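Local coordinates for protein glutamyl-tRNA(Gln) amidotransferase subunit F, mitochondrial (Saccharomyces cerevisiae, PDB 4N0H) that serves as the GatC-like F subunit of the mitochondrial glutamyl-tRNA(Gln) amidotransferase, an extended chain with several short helices that packs against its partner subunits, at residues E49-L54 with E69-L74; K53-S58 with E63-K68. All blocks are in the same frame, centred on the assembly; numbering follows the deposited sequence.

Both contacts belong to one helix-loop-helix unit of the GatC-like chain, built from helix 48-57 and helix 67-81, with contact centres about 20 Å from the centre of the chain and about 7 Å from each other. Contact 1 pairs the two helices themselves, whereas contact 2, sharing K53 and L54 with it, reaches the loop between them and the first turn of helix 67-81. Along the chain, 49-54 and 53-58 come first, then 63-68 and 69-74. The two patches touch where V51 CG1 lies 3.9 Å from I67 CD1. Together they make one compact unit in an otherwise drawn-out chain, packed also against another protein chain.

Contact 1. Residues E49-L54 with E69-L74; sequences EAVKKL and EIQMRL
V51 meets I70 and Q71 with its two methyl branches. With chi1 at 166°, CG1 is set anti to the backbone N and lies against I70, where it is 3.7 Å from CG2 and about equally far, near 3.9 Å, from CB and CD1 of the same isoleucine. The other branch, V51 CG2, rests mainly on Q71, touching the aliphatic CG at 3.7 Å, and also brushes I70 CG2; the valine and glutamine side chains run at about a right angle, and beyond CG the glutamine continues extended past the valine. Its amide is occupied elsewhere, since NE2 is hydrogen-bonded to the carbonyl O of P46, just before helix 48-57, so Q71 offers the valine its hydrocarbon part. One turn further along each helix, L54 and L74 meet through a single methyl each, CD2 to CD2 at 3.9 Å. The L54 side chain also packs on an aromatic side chain of another protein chain. No hydrogen bond links the segments; valine, isoleucine and the two leucines are all buried, and contact between the helices is made by side chains alone. The axes pass 10.0 Å apart at 91°, a nearly perpendicular crossing characteristic of orthogonal helix-loop-helix packing.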
loop_
_atom_site.group_PDB
_atom_site.type_symbol
_atom_site.label_atom_id
_atom_site.label_comp_id
_atom_site.label_asym_id
_atom_site.label_seq_id
_atom_site.Cartn_x
_atom_site.Cartn_y
_atom_site.Cartn_z
ATOM N N GLU C 49 22.375 7.702 -17.394
ATOM C CA GLU C 49 21.108 7.966 -18.063
ATOM C C GLU C 49 19.975 7.210 -17.373
ATOM O O GLU C 49 18.819 7.631 -17.420
ATOM C CB GLU C 49 21.185 7.576 -19.540
ATOM N N ALA C 50 20.313 6.093 -16.733
ATOM C CA ALA C 50 19.326 5.317 -15.992
ATOM C C ALA C 50 18.955 6.027 -14.697
ATOM O O ALA C 50 17.791 6.048 -14.306
ATOM C CB ALA C 50 19.847 3.918 -15.705
ATOM N N VAL C 51 19.955 6.606 -14.037
ATOM C CA VAL C 51 19.733 7.341 -12.797
ATOM C C VAL C 51 18.898 8.600 -13.038
ATOM O O VAL C 51 17.989 8.908 -12.268
ATOM C CB VAL C 51 21.069 7.693 -12.103
ATOM C CG1 VAL C 51 20.860 8.734 -11.009
ATOM C CG2 VAL C 51 21.714 6.436 -11.533
ATOM N N LYS C 52 19.202 9.315 -14.117
ATOM C CA LYS C 52 18.438 10.508 -14.470
ATOM C C LYS C 52 16.978 10.158 -14.759
ATOM O O LYS C 52 16.064 10.879 -14.347
ATOM C CB LYS C 52 19.074 11.232 -15.658
ATOM C CG LYS C 52 20.444 11.817 -15.344
ATOM C CD LYS C 52 20.988 12.642 -16.498
ATOM C CE LYS C 52 22.346 13.233 -16.154
ATOM N NZ LYS C 52 22.918 14.019 -17.288
ATOM N N LYS C 53 16.766 9.045 -15.456
ATOM C CA LYS C 53 15.421 8.539 -15.698
ATOM C C LYS C 53 14.713 8.246 -14.377
ATOM O O LYS C 53 13.562 8.625 -14.184
ATOM C CB LYS C 53 15.461 7.275 -16.558
ATOM C CG LYS C 53 14.092 6.639 -16.762
ATOM C CD LYS C 53 14.176 5.309 -17.497
ATOM C CE LYS C 53 13.609 4.181 -16.647
ATOM N NZ LYS C 53 13.278 2.972 -17.453
ATOM N N LEU C 54 15.418 7.578 -13.471
ATOM C CA LEU C 54 14.876 7.223 -12.162
ATOM C C LEU C 54 14.514 8.452 -11.325
ATOM O O LEU C 54 13.483 8.473 -10.653
ATOM C CB LEU C 54 15.868 6.338 -11.399
ATOM C CG LEU C 54 15.544 4.854 -11.205
ATOM C CD1 LEU C 54 14.313 4.411 -11.987
ATOM C CD2 LEU C 54 16.747 3.992 -11.563
ATOM N N GLU C 69 27.281 8.820 -7.151
ATOM C CA GLU C 69 26.963 8.325 -5.817
ATOM C C GLU C 69 25.671 7.507 -5.816
ATOM O O GLU C 69 25.574 6.487 -5.134
ATOM C CB GLU C 69 26.853 9.491 -4.832
ATOM C CG GLU C 69 26.420 9.094 -3.432
ATOM C CD GLU C 69 26.483 10.254 -2.455
ATOM O OE1 GLU C 69 27.221 11.225 -2.731
ATOM O OE2 GLU C 69 25.794 10.196 -1.415
ATOM N N ILE C 70 24.684 7.962 -6.581
ATOM C CA ILE C 70 23.435 7.225 -6.729
ATOM C C ILE C 70 23.679 5.910 -7.465
ATOM O O ILE C 70 23.134 4.872 -7.093
ATOM C CB ILE C 70 22.360 8.058 -7.469
ATOM C CG1 ILE C 70 22.082 9.360 -6.713
ATOM C CG2 ILE C 70 21.077 7.261 -7.620
ATOM C CD1 ILE C 70 21.056 10.254 -7.376
ATOM N N GLN C 71 24.511 5.962 -8.504
ATOM C CA GLN C 71 24.904 4.769 -9.252
ATOM C C GLN C 71 25.524 3.709 -8.349
ATOM O O GLN C 71 25.190 2.531 -8.447
ATOM C CB GLN C 71 25.908 5.126 -10.350
ATOM C CG GLN C 71 25.305 5.748 -11.594
ATOM C CD GLN C 71 26.364 6.152 -12.598
ATOM O OE1 GLN C 71 27.033 7.171 -12.434
ATOM N NE2 GLN C 71 26.529 5.347 -13.643
ATOM N N MET C 72 26.433 4.143 -7.481
ATOM C CA MET C 72 27.150 3.243 -6.582
ATOM C C MET C 72 26.204 2.588 -5.586
ATOM O O MET C 72 26.187 1.365 -5.444
ATOM C CB MET C 72 28.234 4.008 -5.817
ATOM C CG MET C 72 29.659 3.509 -6.036
ATOM S SD MET C 72 30.430 4.138 -7.544
ATOM C CE MET C 72 29.971 2.881 -8.735
ATOM N N ARG C 73 25.429 3.418 -4.895
ATOM C CA ARG C 73 24.497 2.949 -3.876
ATOM C C ARG C 73 23.486 1.974 -4.468
ATOM O O ARG C 73 23.235 0.906 -3.909
ATOM C CB ARG C 73 23.772 4.133 -3.237
ATOM C CG ARG C 73 22.924 3.767 -2.032
ATOM C CD ARG C 73 22.150 4.967 -1.514
ATOM N NE ARG C 73 21.199 5.469 -2.504
ATOM C CZ ARG C 73 21.311 6.637 -3.132
ATOM N NH1 ARG C 73 22.332 7.443 -2.867
ATOM N NH2 ARG C 73 20.393 7.005 -4.018
ATOM N N LEU C 74 22.919 2.353 -5.608
ATOM C CA LEU C 74 21.951 1.521 -6.312
ATOM C C LEU C 74 22.583 0.196 -6.738
ATOM O O LEU C 74 21.956 -0.859 -6.646
ATOM C CB LEU C 74 21.408 2.281 -7.522
ATOM C CG LEU C 74 20.125 1.833 -8.216
ATOM C CD1 LEU C 74 18.996 1.608 -7.214
ATOM C CD2 LEU C 74 19.717 2.882 -9.241
#

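Contact 2. Residues K53-S58 with E63-K68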
loop_
_atom_site.group_PDB
_atom_site.type_symbol
_atom_site.label_atom_id
_atom_site.label_comp_id
_atom_site.label_asym_id
_atom_site.label_seq_id
_atom_site.Cartn_x
_atom_site.Cartn_y
_atom_site.Cartn_z
ATOM N N LYS C 53 16.766 9.045 -15.456
ATOM C CA LYS C 53 15.421 8.539 -15.698
ATOM C C LYS C 53 14.713 8.246 -14.377
ATOM O O LYS C 53 13.562 8.625 -14.184
ATOM C CB LYS C 53 15.461 7.275 -16.558
ATOM C CG LYS C 53 14.092 6.639 -16.762
ATOM C CD LYS C 53 14.176 5.309 -17.497
ATOM C CE LYS C 53 13.609 4.181 -16.647
ATOM N NZ LYS C 53 13.278 2.972 -17.453
ATOM N N LEU C 54 15.418 7.578 -13.471
ATOM C CA LEU C 54 14.876 7.223 -12.162
ATOM C C LEU C 54 14.514 8.452 -11.325
ATOM O O LEU C 54 13.483 8.473 -10.653
ATOM C CB LEU C 54 15.868 6.338 -11.399
ATOM C CG LEU C 54 15.544 4.854 -11.205
ATOM C CD1 LEU C 54 14.313 4.411 -11.987
ATOM C CD2 LEU C 54 16.747 3.992 -11.563
ATOM N N LEU C 55 15.367 9.472 -11.366
ATOM C CA LEU C 55 15.116 10.715 -10.634
ATOM C C LEU C 55 13.868 11.431 -11.152
ATOM O O LEU C 55 13.133 12.055 -10.388
ATOM C CB LEU C 55 16.333 11.646 -10.718
ATOM C CG LEU C 55 17.571 11.239 -9.914
ATOM C CD1 LEU C 55 18.811 11.979 -10.410
ATOM C CD2 LEU C 55 17.360 11.473 -8.422
ATOM N N ARG C 56 13.641 11.337 -12.457
ATOM C CA ARG C 56 12.476 11.940 -13.089
ATOM C C ARG C 56 11.189 11.214 -12.695
ATOM O O ARG C 56 10.185 11.840 -12.356
ATOM C CB ARG C 56 12.650 11.943 -14.610
ATOM C CG ARG C 56 11.354 12.067 -15.391
ATOM C CD ARG C 56 11.620 12.276 -16.876
ATOM N NE ARG C 56 12.427 11.208 -17.462
ATOM C CZ ARG C 56 11.933 10.065 -17.932
ATOM N NH1 ARG C 56 10.629 9.827 -17.878
ATOM N NH2 ARG C 56 12.746 9.156 -18.453
ATOM N N LEU C 57 11.224 9.886 -12.730
ATOM C CA LEU C 57 10.065 9.085 -12.344
ATOM C C LEU C 57 9.758 9.252 -10.862
ATOM O O LEU C 57 8.611 9.120 -10.437
ATOM C CB LEU C 57 10.302 7.608 -12.670
ATOM C CG LEU C 57 10.436 7.296 -14.164
ATOM C CD1 LEU C 57 10.809 5.838 -14.387
ATOM C CD2 LEU C 57 9.143 7.640 -14.894
ATOM N N SER C 58 10.790 9.555 -10.082
ATOM C CA SER C 58 10.644 9.753 -8.644
ATOM C C SER C 58 10.239 11.188 -8.314
ATOM O O SER C 58 9.999 11.522 -7.150
ATOM C CB SER C 58 11.950 9.413 -7.923
ATOM O OG SER C 58 12.366 8.088 -8.211
ATOM N N GLU C 63 19.243 18.699 -10.696
ATOM C CA GLU C 63 20.229 19.670 -10.237
ATOM C C GLU C 63 20.592 19.433 -8.776
ATOM O O GLU C 63 19.727 19.443 -7.901
ATOM C CB GLU C 63 19.709 21.095 -10.429
ATOM C CG GLU C 63 20.679 22.170 -9.968
ATOM C CD GLU C 63 20.194 23.568 -10.294
ATOM O OE1 GLU C 63 19.606 24.218 -9.403
ATOM O OE2 GLU C 63 20.403 24.018 -11.442
ATOM N N GLY C 64 21.877 19.217 -8.520
ATOM C CA GLY C 64 22.348 18.962 -7.172
ATOM C C GLY C 64 22.458 17.480 -6.871
ATOM O O GLY C 64 22.978 17.088 -5.826
ATOM N N ALA C 65 21.971 16.653 -7.790
ATOM C CA ALA C 65 22.030 15.208 -7.612
ATOM C C ALA C 65 23.427 14.675 -7.910
ATOM O O ALA C 65 24.015 14.988 -8.944
ATOM C CB ALA C 65 21.000 14.518 -8.489
ATOM N N ASP C 66 23.952 13.872 -6.990
ATOM C CA ASP C 66 25.249 13.234 -7.170
ATOM C C ASP C 66 25.054 11.926 -7.930
ATOM O O ASP C 66 24.834 10.876 -7.325
ATOM C CB ASP C 66 25.893 12.968 -5.808
ATOM C CG ASP C 66 27.387 12.718 -5.902
ATOM O OD1 ASP C 66 27.850 12.217 -6.950
ATOM O OD2 ASP C 66 28.099 13.021 -4.921
ATOM N N ILE C 67 25.145 11.995 -9.256
ATOM C CA ILE C 67 24.808 10.863 -10.120
ATOM C C ILE C 67 25.654 9.615 -9.858
ATOM O O ILE C 67 25.123 8.507 -9.768
ATOM C CB ILE C 67 24.898 11.242 -11.614
ATOM C CG1 ILE C 67 24.018 12.458 -11.910
ATOM C CG2 ILE C 67 24.486 10.069 -12.491
ATOM C CD1 ILE C 67 22.535 12.214 -11.669
ATOM N N LYS C 68 26.963 9.798 -9.729
ATOM C CA LYS C 68 27.867 8.674 -9.499
ATOM C C LYS C 68 27.583 8.004 -8.157
ATOM O O LYS C 68 27.633 6.777 -8.038
ATOM C CB LYS C 68 29.324 9.133 -9.558
ATOM C CG LYS C 68 30.318 7.992 -9.701
ATOM C CD LYS C 68 30.298 7.417 -11.111
ATOM C CE LYS C 68 31.120 8.266 -12.069
ATOM N NZ LYS C 68 32.568 8.221 -11.730
#
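L55 reaches A65 and I67 with one methyl, CD1, which is the sole atom of segment 53-58 to touch the other segment. It stands 3.9 Å from A65 CB and, at the same separation, from I67 CD1. The leucine's CG is anti to the carbonyl carbon (chi1 -72°), and this carries the isobutyl group across to the loop. I67 arrives differently: its CB does not face the helix, but both of its torsions are near -60°, which bends CG1 and CD1 back toward L55. This three-residue apolar cluster is the more tightly packed part, although the area buried is modest, at 82 Å². L55 is itself buried, and L60, L62 and I70 also lie against it.

Away from the cluster the segments separate. E63, G64, D66 and K68 are exposed and make no contact with 53-58. This side does not face solvent alone, since E63 N is hydrogen-bonded to an acidic side chain of another protein chain. D66 occupies the N-cap position of helix 67-81, its OD1 making a weak hydrogen bond to the backbone N of E69. At the end of helix 48-57, S58 turns back on its own helix: L54 O accepts the S58 OG hydroxyl at 2.7 Å as well as the S58 backbone N, the two donors coming from opposite faces of the carbonyl plane. Both the hydroxyl and the carbonyl of S58 also bond to side chains of another protein chain.

The contact thus packs the end of the interhelix loop and the start of helix 67-81 against L55. I67 also touches A48 of helix 48-57, from which helix 67-81 leads away roughly at right angles.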